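Local coordinates for CCHC-type domain-containing protein (Trypanosoma brucei brucei, PDB 7C45), which binds U-rich RNA and two zinc ions and probably acts as a 3'-5' exoribonuclease of the RNase D type that trims guide RNAs, at residues A[38-44]-A[57-63]; A[53-57]-A[108-114]; A[117-121]-A[223-227]. All coordinates share one frame; numbering follows the deposited sequence.

Contact 1: residues A[38-44]-A[57-63]; sequences IALDIEA and ISLVQAC. With CA (calcium ion), chain E; CA (calcium ion), chain F; nucleotides of chain B.
Glu43 O is gripped by two backbone donors of the facing strand, Ser58 N at 2.9 Å and Leu59 N at 3.0 Å. This classic beta bulge shifts the register of an antiparallel ladder by one residue, so that Ala44 pairs with Ile57; before it, Ala39, Asp41 and Glu43 form the hydrogen-bonded pairs with Cys63, Gln61 and Leu59. On the face that carries Asp41 and Glu43, the Gln61 amide acts as a second-shell support. Its chain bends at chi2 (95°), carrying the amide across the Glu43 side chain at about a right angle, where Gln61 NE2 donates to the anti lone pair of Glu43 OE2 over 3.0 Å; Ala188 O also accepts from it. Both strands belong to the central sheet of the RNase H-like fold of DEDD exonucleases, and the same face carries the metal site. One calcium ion binds Asp41 OD2 (2.2 Å), Glu43 OE2 (2.3 Å) and Asp191; the other takes Asp41 OD1. Both share OP1 of U10 of chain B, whose O3' donates to Glu43 OE1 at 2.8 Å and accepts from Ala44 N. On the other face Ile42 CG1 lies beside Val60 CG2, while Ile42 CG2 reaches Ile57 CG1 at 4.1 Å.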
loop_
_atom_site.group_PDB
_atom_site.type_symbol
_atom_site.label_atom_id
_atom_site.label_comp_id
_atom_site.label_asym_id
_atom_site.label_seq_id
_atom_site.Cartn_x
_atom_site.Cartn_y
_atom_site.Cartn_z
ATOM N N ILE A 38 -4.006 -2.970 11.329
ATOM C CA ILE A 38 -5.151 -2.984 10.422
ATOM C C ILE A 38 -4.696 -2.439 9.079
ATOM O O ILE A 38 -4.321 -1.271 8.988
ATOM C CB ILE A 38 -6.325 -2.136 10.941
ATOM C CG1 ILE A 38 -6.741 -2.553 12.350
ATOM C CG2 ILE A 38 -7.497 -2.201 9.959
ATOM C CD1 ILE A 38 -7.717 -1.618 12.928
ATOM N N ALA A 39 -4.722 -3.282 8.049
ATOM C CA ALA A 39 -4.481 -2.838 6.684
ATOM C C ALA A 39 -5.720 -2.116 6.168
ATOM O O ALA A 39 -6.827 -2.649 6.279
ATOM C CB ALA A 39 -4.163 -4.028 5.788
ATOM N N LEU A 40 -5.524 -0.936 5.582
ATOM C CA LEU A 40 -6.627 -0.114 5.089
ATOM C C LEU A 40 -6.449 0.231 3.622
ATOM O O LEU A 40 -5.330 0.326 3.118
ATOM C CB LEU A 40 -6.759 1.172 5.864
ATOM C CG LEU A 40 -7.240 1.029 7.297
ATOM C CD1 LEU A 40 -7.110 2.360 8.005
ATOM C CD2 LEU A 40 -8.696 0.561 7.344
ATOM N N ASP A 41 -7.581 0.453 2.962
ATOM C CA ASP A 41 -7.639 0.817 1.557
ATOM C C ASP A 41 -8.976 1.520 1.349
ATOM O O ASP A 41 -9.904 1.361 2.143
ATOM C CB ASP A 41 -7.482 -0.432 0.694
ATOM C CG ASP A 41 -7.326 -0.143 -0.780
ATOM O OD1 ASP A 41 -6.974 0.970 -1.161
ATOM O OD2 ASP A 41 -7.546 -1.083 -1.550
ATOM N N ILE A 42 -9.066 2.309 0.281
ATOM C CA ILE A 42 -10.319 3.002 -0.027
ATOM C C ILE A 42 -10.592 2.881 -1.515
ATOM O O ILE A 42 -9.686 3.069 -2.334
ATOM C CB ILE A 42 -10.276 4.489 0.387
ATOM C CG1 ILE A 42 -10.071 4.636 1.899
ATOM C CG2 ILE A 42 -11.537 5.192 -0.046
ATOM C CD1 ILE A 42 -9.908 6.089 2.339
ATOM N N GLU A 43 -11.847 2.575 -1.869
ATOM C CA GLU A 43 -12.331 2.723 -3.239
ATOM C C GLU A 43 -13.301 3.894 -3.319
ATOM O O GLU A 43 -14.238 3.985 -2.522
ATOM C CB GLU A 43 -13.034 1.465 -3.752
ATOM C CG GLU A 43 -12.194 0.166 -3.729
ATOM C CD GLU A 43 -10.797 0.322 -4.322
ATOM O OE1 GLU A 43 -10.700 0.872 -5.437
ATOM O OE2 GLU A 43 -9.804 -0.153 -3.691
ATOM N N ALA A 44 -13.095 4.764 -4.308
ATOM C CA ALA A 44 -13.893 5.977 -4.421
ATOM C C ALA A 44 -14.447 6.102 -5.837
ATOM O O ALA A 44 -13.938 5.498 -6.783
ATOM C CB ALA A 44 -13.063 7.217 -4.046
ATOM N N ILE A 57 -16.226 8.719 -1.404
ATOM C CA ILE A 57 -15.856 7.410 -0.872
ATOM C C ILE A 57 -16.997 6.427 -1.083
ATOM O O ILE A 57 -18.153 6.717 -0.762
ATOM C CB ILE A 57 -15.499 7.505 0.613
ATOM C CG1 ILE A 57 -14.151 8.209 0.795
ATOM C CG2 ILE A 57 -15.464 6.119 1.208
ATOM C CD1 ILE A 57 -13.828 8.507 2.225
ATOM N N SER A 58 -16.670 5.258 -1.633
ATOM C CA SER A 58 -17.641 4.188 -1.824
ATOM C C SER A 58 -17.433 3.079 -0.794
ATOM O O SER A 58 -18.341 2.747 -0.029
ATOM C CB SER A 58 -17.530 3.630 -3.242
ATOM O OG SER A 58 -18.442 2.573 -3.461
ATOM N N LEU A 59 -16.232 2.518 -0.769
ATOM C CA LEU A 59 -15.830 1.470 0.163
ATOM C C LEU A 59 -14.615 1.915 0.967
ATOM O O LEU A 59 -13.746 2.616 0.449
ATOM C CB LEU A 59 -15.474 0.176 -0.588
ATOM C CG LEU A 59 -16.554 -0.468 -1.457
ATOM C CD1 LEU A 59 -16.006 -1.677 -2.225
ATOM C CD2 LEU A 59 -17.786 -0.849 -0.587
ATOM N N VAL A 60 -14.564 1.524 2.241
ATOM C CA VAL A 60 -13.319 1.477 3.003
ATOM C C VAL A 60 -13.073 0.017 3.351
ATOM O O VAL A 60 -13.984 -0.659 3.833
ATOM C CB VAL A 60 -13.378 2.343 4.272
ATOM C CG1 VAL A 60 -12.109 2.134 5.122
ATOM C CG2 VAL A 60 -13.586 3.810 3.896
ATOM N N GLN A 61 -11.883 -0.488 3.028
ATOM C CA GLN A 61 -11.576 -1.902 3.208
ATOM C C GLN A 61 -10.586 -2.076 4.352
ATOM O O GLN A 61 -9.704 -1.245 4.542
ATOM C CB GLN A 61 -11.023 -2.503 1.917
ATOM C CG GLN A 61 -11.961 -2.271 0.732
ATOM C CD GLN A 61 -11.587 -1.044 -0.067
ATOM O OE1 GLN A 61 -12.019 0.072 0.232
ATOM N NE2 GLN A 61 -10.765 -1.237 -1.076
ATOM N N ALA A 62 -10.765 -3.136 5.145
ATOM C CA ALA A 62 -9.917 -3.337 6.314
ATOM C C ALA A 62 -9.614 -4.815 6.489
ATOM O O ALA A 62 -10.495 -5.666 6.342
ATOM C CB ALA A 62 -10.557 -2.816 7.596
ATOM N N CYS A 63 -8.376 -5.105 6.847
ATOM C CA CYS A 63 -7.982 -6.480 7.133
ATOM C C CYS A 63 -6.974 -6.420 8.265
ATOM O O CYS A 63 -5.939 -5.768 8.111
ATOM C CB CYS A 63 -7.392 -7.133 5.892
ATOM S SG CYS A 63 -7.030 -8.902 6.104
HETATM CA CA CA E . -7.597 -0.749 -3.719
HETATM CA CA CA F . -5.440 2.238 -2.496
ATOM P P U B 10 -6.022 2.030 -5.367
ATOM O OP1 U B 10 -6.641 1.158 -4.351
ATOM O OP2 U B 10 -5.366 1.445 -6.574
ATOM O "O5'" U B 10 -7.106 3.088 -5.876
ATOM C "C5'" U B 10 -8.046 3.637 -4.966
ATOM C "C4'" U B 10 -8.950 4.637 -5.637
ATOM O "O4'" U B 10 -8.146 5.565 -6.390
ATOM C "C3'" U B 10 -9.919 4.077 -6.664
ATOM O "O3'" U B 10 -11.087 3.552 -6.075
ATOM C "C2'" U B 10 -10.203 5.281 -7.546
ATOM O "O2'" U B 10 -11.160 6.121 -6.915
ATOM C "C1'" U B 10 -8.849 5.989 -7.535
ATOM N N1 U B 10 -8.037 5.672 -8.724
ATOM C C2 U B 10 -8.346 6.383 -9.862
ATOM O O2 U B 10 -9.249 7.207 -9.883
ATOM N N3 U B 10 -7.568 6.077 -10.951
ATOM C C4 U B 10 -6.535 5.162 -10.994
ATOM O O4 U B 10 -5.931 5.002 -12.050
ATOM C C5 U B 10 -6.269 4.476 -9.766
ATOM C C6 U B 10 -7.014 4.751 -8.691
HETATM O O HOH W 1 -7.023 3.944 -1.997
HETATM O O HOH W 2 -8.132 -3.561 -3.866
HETATM O O HOH W 3 -7.972 -1.525 -6.051
HETATM O O HOH W 4 -3.364 0.970 -2.299
HETATM O O HOH W 5 -4.110 3.482 -0.818
#

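Contact 2: residues A[53-57]-A[108-114]; sequences QLGRI and EALSCQL. With nucleotides of chain B.
Ile57 pushes its CD1 methyl into a shallow hollow on helix 108-114, bounded by Ala109 CB at 4.1 Å, Leu114 CG at 4.0 Å and the aliphatic base of Gln113. Ala109, the low point, also takes the CD1 branch of Leu54, so a loop leucine and the first residue of the following strand converge on one alanine. Leu54 CD2 packs against the sugar of U10 of chain B, 3.4 Å from its O4'. Gln113 forms the ridge beside the hollow. Its extended chain (chi2 -176°) brings the amide alongside the loop backbone: OE1 accepts from Ile57 N in the carbonyl plane, on a lone pair, at 2.8 Å, and NE2 donates to Gly55 O from above that carbonyl's plane. At the far end Gln53 bends at chi2 (64°) and lays CG against the Glu108 carboxylate, while Gln53 NE2 meets Glu108 OE2 on its syn side, tilted out of the carboxylate plane, at 3.0 Å. Val232 N and Arg105 also hold this carboxylate. The arrangement is a loop between two sheet strands docked on helix 104-114, with Leu54 as its point of contact with the RNA beside the metal site of the exonuclease domain.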
loop_
_atom_site.group_PDB
_atom_site.type_symbol
_atom_site.label_atom_id
_atom_site.label_comp_id
_atom_site.label_asym_id
_atom_site.label_seq_id
_atom_site.Cartn_x
_atom_site.Cartn_y
_atom_site.Cartn_z
ATOM N N GLN A 53 -7.783 14.700 -6.035
ATOM C CA GLN A 53 -8.506 14.173 -4.881
ATOM C C GLN A 53 -9.342 12.953 -5.276
ATOM O O GLN A 53 -9.910 12.890 -6.367
ATOM C CB GLN A 53 -9.428 15.245 -4.287
ATOM C CG GLN A 53 -8.750 16.419 -3.580
ATOM C CD GLN A 53 -7.883 17.278 -4.498
ATOM O OE1 GLN A 53 -8.186 17.461 -5.680
ATOM N NE2 GLN A 53 -6.779 17.792 -3.953
ATOM N N LEU A 54 -9.450 11.988 -4.360
ATOM C CA LEU A 54 -10.374 10.886 -4.583
ATOM C C LEU A 54 -11.787 11.435 -4.712
ATOM O O LEU A 54 -12.141 12.427 -4.079
ATOM C CB LEU A 54 -10.337 9.885 -3.432
ATOM C CG LEU A 54 -9.058 9.049 -3.275
ATOM C CD1 LEU A 54 -9.311 7.981 -2.264
ATOM C CD2 LEU A 54 -8.595 8.437 -4.580
ATOM N N GLY A 55 -12.594 10.771 -5.528
ATOM C CA GLY A 55 -14.016 11.051 -5.562
ATOM C C GLY A 55 -14.726 10.576 -4.291
ATOM O O GLY A 55 -14.114 10.233 -3.284
ATOM N N ARG A 56 -16.053 10.587 -4.358
ATOM C CA ARG A 56 -16.867 10.239 -3.194
ATOM C C ARG A 56 -16.500 8.847 -2.700
ATOM O O ARG A 56 -16.425 7.911 -3.487
ATOM C CB ARG A 56 -18.340 10.282 -3.576
ATOM C CG ARG A 56 -19.292 10.048 -2.434
ATOM C CD ARG A 56 -20.707 10.257 -2.966
ATOM N NE ARG A 56 -21.740 10.012 -1.978
ATOM C CZ ARG A 56 -23.026 10.223 -2.200
ATOM N NH1 ARG A 56 -23.428 10.700 -3.380
ATOM N NH2 ARG A 56 -23.907 9.973 -1.242
ATOM N N ILE A 57 -16.226 8.719 -1.404
ATOM C CA ILE A 57 -15.856 7.410 -0.872
ATOM C C ILE A 57 -16.997 6.427 -1.083
ATOM O O ILE A 57 -18.153 6.717 -0.762
ATOM C CB ILE A 57 -15.499 7.505 0.613
ATOM C CG1 ILE A 57 -14.151 8.209 0.795
ATOM C CG2 ILE A 57 -15.464 6.119 1.208
ATOM C CD1 ILE A 57 -13.828 8.507 2.225
ATOM N N GLU A 108 -6.218 12.086 2.666
ATOM C CA GLU A 108 -6.918 13.282 2.244
ATOM C C GLU A 108 -8.418 13.050 2.227
ATOM O O GLU A 108 -9.176 13.901 2.682
ATOM C CB GLU A 108 -6.446 13.714 0.861
ATOM C CG GLU A 108 -7.170 14.938 0.331
ATOM C CD GLU A 108 -6.670 15.308 -1.034
ATOM O OE1 GLU A 108 -6.602 14.407 -1.882
ATOM O OE2 GLU A 108 -6.311 16.483 -1.249
ATOM N N ALA A 109 -8.853 11.892 1.723
ATOM C CA ALA A 109 -10.285 11.599 1.667
ATOM C C ALA A 109 -10.850 11.341 3.052
ATOM O O ALA A 109 -11.982 11.748 3.347
ATOM C CB ALA A 109 -10.561 10.409 0.747
ATOM N N LEU A 110 -10.094 10.652 3.911
ATOM C CA LEU A 110 -10.565 10.450 5.277
ATOM C C LEU A 110 -10.787 11.787 5.970
ATOM O O LEU A 110 -11.782 11.970 6.670
ATOM C CB LEU A 110 -9.578 9.595 6.076
ATOM C CG LEU A 110 -9.502 8.128 5.648
ATOM C CD1 LEU A 110 -8.436 7.398 6.466
ATOM C CD2 LEU A 110 -10.852 7.438 5.801
ATOM N N SER A 111 -9.872 12.737 5.776
ATOM C CA SER A 111 -9.980 14.012 6.476
ATOM C C SER A 111 -11.068 14.888 5.861
ATOM O O SER A 111 -11.921 15.419 6.576
ATOM C CB SER A 111 -8.630 14.736 6.469
ATOM O OG SER A 111 -8.743 16.015 7.082
ATOM N N CYS A 112 -11.055 15.035 4.539
ATOM C CA CYS A 112 -12.009 15.907 3.853
ATOM C C CYS A 112 -13.426 15.383 3.956
ATOM O O CYS A 112 -14.359 16.145 4.236
ATOM C CB CYS A 112 -11.650 16.028 2.383
ATOM S SG CYS A 112 -10.241 17.057 2.084
ATOM N N GLN A 113 -13.608 14.102 3.667
ATOM C CA GLN A 113 -14.940 13.529 3.569
ATOM C C GLN A 113 -15.460 13.011 4.896
ATOM O O GLN A 113 -16.657 13.146 5.172
ATOM C CB GLN A 113 -14.951 12.417 2.528
ATOM C CG GLN A 113 -14.654 12.925 1.135
ATOM C CD GLN A 113 -14.755 11.837 0.114
ATOM O OE1 GLN A 113 -15.723 11.064 0.089
ATOM N NE2 GLN A 113 -13.745 11.739 -0.722
ATOM N N LEU A 114 -14.595 12.455 5.750
ATOM C CA LEU A 114 -15.068 11.846 6.982
ATOM C C LEU A 114 -14.724 12.650 8.218
ATOM O O LEU A 114 -15.296 12.383 9.281
ATOM C CB LEU A 114 -14.501 10.418 7.128
ATOM C CG LEU A 114 -14.812 9.437 5.990
ATOM C CD1 LEU A 114 -14.376 8.018 6.311
ATOM C CD2 LEU A 114 -16.291 9.483 5.633
ATOM P P U B 10 -6.022 2.030 -5.367
ATOM O OP1 U B 10 -6.641 1.158 -4.351
ATOM O OP2 U B 10 -5.366 1.445 -6.574
ATOM O "O5'" U B 10 -7.106 3.088 -5.876
ATOM C "C5'" U B 10 -8.046 3.637 -4.966
ATOM C "C4'" U B 10 -8.950 4.637 -5.637
ATOM O "O4'" U B 10 -8.146 5.565 -6.390
ATOM C "C3'" U B 10 -9.919 4.077 -6.664
ATOM O "O3'" U B 10 -11.087 3.552 -6.075
ATOM C "C2'" U B 10 -10.203 5.281 -7.546
ATOM O "O2'" U B 10 -11.160 6.121 -6.915
ATOM C "C1'" U B 10 -8.849 5.989 -7.535
ATOM N N1 U B 10 -8.037 5.672 -8.724
ATOM C C2 U B 10 -8.346 6.383 -9.862
ATOM O O2 U B 10 -9.249 7.207 -9.883
ATOM N N3 U B 10 -7.568 6.077 -10.951
ATOM C C4 U B 10 -6.535 5.162 -10.994
ATOM O O4 U B 10 -5.931 5.002 -12.050
ATOM C C5 U B 10 -6.269 4.476 -9.766
ATOM C C6 U B 10 -7.014 4.751 -8.691
HETATM O O HOH W 6 -8.249 12.340 -1.616
HETATM O O HOH W 7 -11.113 13.263 -1.325
#

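Contact 3: residues A[117-121]-A[223-227]; sequences KPEGV and VEHYA
Lys117 reaches across the C-terminal end of helix 223-226 with a fully extended side chain, CG anti to the backbone N (chi1 177°), oblique to the side chains of both Val223 and Glu224. Its CG passes over the methyl of Ala227 at 3.8 Å and over Val223 CG1 at 4.1 Å, while its ammonium forms a salt bridge with Glu224. The carboxylate starts from a CB directed away from the loop; with CG anti to the carbonyl carbon, the chain turns back at chi2 (-65°). OE2 is the oxygen nearer NZ, although the modelled separation is too short to be taken literally. A water accepts from Lys117 NZ at 3.0 Å and donates to both Glu224 O and Ala227 O. Val223 stands inward of this polar border with its two methyls divided between neighbours: CG1 lies against Pro118, 3.7 Å from its O and 4.2 Å from its CD, and CG2 abuts the branched end of Val121, 4.1 Å from Val121 CG2. Pro118 and Ala227 both also touch Val107 of helix 104-114. The contact joins the end of helix 212-226 to the connection leading from helix 104-114 into strand 121-123, at one edge of the sheet.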
loop_
_atom_site.group_PDB
_atom_site.type_symbol
_atom_site.label_atom_id
_atom_site.label_comp_id
_atom_site.label_asym_id
_atom_site.label_seq_id
_atom_site.Cartn_x
_atom_site.Cartn_y
_atom_site.Cartn_z
ATOM N N LYS A 117 -8.654 11.900 11.077
ATOM C CA LYS A 117 -7.214 11.900 10.846
ATOM C C LYS A 117 -6.604 10.696 11.553
ATOM O O LYS A 117 -6.539 10.685 12.799
ATOM C CB LYS A 117 -6.609 13.202 11.360
ATOM C CG LYS A 117 -5.089 13.284 11.237
ATOM C CD LYS A 117 -4.599 14.631 11.703
ATOM C CE LYS A 117 -3.093 14.721 11.590
ATOM N NZ LYS A 117 -2.574 16.062 11.985
ATOM N N PRO A 118 -6.158 9.671 10.827
ATOM C CA PRO A 118 -5.640 8.472 11.484
ATOM C C PRO A 118 -4.334 8.741 12.206
ATOM O O PRO A 118 -3.570 9.643 11.859
ATOM C CB PRO A 118 -5.434 7.496 10.318
ATOM C CG PRO A 118 -5.124 8.370 9.167
ATOM C CD PRO A 118 -5.931 9.639 9.366
ATOM N N GLU A 119 -4.065 7.944 13.229
ATOM C CA GLU A 119 -2.813 8.059 13.963
ATOM C C GLU A 119 -2.236 6.676 14.167
ATOM O O GLU A 119 -2.991 5.718 14.314
ATOM C CB GLU A 119 -3.019 8.766 15.289
ATOM C CG GLU A 119 -3.698 10.106 15.115
ATOM C CD GLU A 119 -4.022 10.782 16.424
ATOM O OE1 GLU A 119 -4.938 11.625 16.431
ATOM O OE2 GLU A 119 -3.347 10.479 17.428
ATOM N N GLY A 120 -0.904 6.572 14.135
ATOM C CA GLY A 120 -0.244 5.280 14.149
ATOM C C GLY A 120 -0.247 4.647 12.775
ATOM O O GLY A 120 -0.699 3.520 12.603
ATOM N N VAL A 121 0.228 5.366 11.770
ATOM C CA VAL A 121 0.089 4.954 10.378
ATOM C C VAL A 121 1.454 4.499 9.871
ATOM O O VAL A 121 2.483 5.072 10.233
ATOM C CB VAL A 121 -0.472 6.099 9.505
ATOM C CG1 VAL A 121 -0.547 5.688 8.033
ATOM C CG2 VAL A 121 -1.878 6.513 9.940
ATOM N N VAL A 223 0.835 12.046 6.719
ATOM C CA VAL A 223 -0.518 12.239 7.245
ATOM C C VAL A 223 -0.717 13.692 7.672
ATOM O O VAL A 223 -1.780 14.272 7.460
ATOM C CB VAL A 223 -0.812 11.246 8.388
ATOM C CG1 VAL A 223 -2.203 11.503 8.982
ATOM C CG2 VAL A 223 -0.757 9.811 7.867
ATOM N N GLU A 224 0.307 14.313 8.264
ATOM C CA GLU A 224 0.197 15.729 8.605
ATOM C C GLU A 224 -0.031 16.578 7.366
ATOM O O GLU A 224 -0.762 17.571 7.402
ATOM C CB GLU A 224 1.460 16.195 9.323
ATOM C CG GLU A 224 1.595 15.689 10.742
ATOM C CD GLU A 224 0.514 16.239 11.649
ATOM O OE1 GLU A 224 0.399 17.484 11.758
ATOM O OE2 GLU A 224 -0.226 15.422 12.237
ATOM N N HIS A 225 0.623 16.224 6.269
ATOM C CA HIS A 225 0.536 17.017 5.048
ATOM C C HIS A 225 -0.829 16.858 4.378
ATOM O O HIS A 225 -1.403 17.838 3.885
ATOM C CB HIS A 225 1.657 16.600 4.098
ATOM C CG HIS A 225 1.872 17.541 2.956
ATOM N ND1 HIS A 225 1.068 17.555 1.835
ATOM C CD2 HIS A 225 2.802 18.507 2.767
ATOM C CE1 HIS A 225 1.503 18.485 1.003
ATOM N NE2 HIS A 225 2.545 19.082 1.550
ATOM N N TYR A 226 -1.379 15.636 4.379
ATOM C CA TYR A 226 -2.537 15.312 3.550
ATOM C C TYR A 226 -3.849 15.295 4.316
ATOM O O TYR A 226 -4.907 15.339 3.689
ATOM C CB TYR A 226 -2.307 13.959 2.837
ATOM C CG TYR A 226 -1.409 14.144 1.646
ATOM C CD1 TYR A 226 -0.032 14.073 1.789
ATOM C CD2 TYR A 226 -1.927 14.493 0.401
ATOM C CE1 TYR A 226 0.818 14.292 0.699
ATOM C CE2 TYR A 226 -1.090 14.718 -0.700
ATOM C CZ TYR A 226 0.286 14.625 -0.545
ATOM O OH TYR A 226 1.124 14.855 -1.624
ATOM N N ALA A 227 -3.811 15.262 5.642
ATOM C CA ALA A 227 -5.020 15.240 6.467
ATOM C C ALA A 227 -5.196 16.614 7.109
ATOM O O ALA A 227 -4.932 16.799 8.294
ATOM C CB ALA A 227 -4.940 14.144 7.521
HETATM O O HOH W 8 -2.536 17.744 9.511
#

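Contact 1 is wholly buried, whereas contacts 2 and 3 are only partly so and run outward from the sheet. Contacts 1 and 2 share Ile57, and their segments alternate along the chain; Ala44 packs on the loop at Leu54 and Gly55, and Ile42 meets Leu110 of the helix. Contacts 2 and 3 touch through Ser111 and Glu108 against Ala227 and Tyr226, but contact 3 has no direct touch with contact 1. The chemistry changes along this path. Backbone ladder bonds and metal coordination dominate contact 1, contact 2 pairs apolar packing on the helix with side-chain amides and a carboxylate that bind the loop, and contact 3 combines aliphatic packing with a salt bridge and a bridging water.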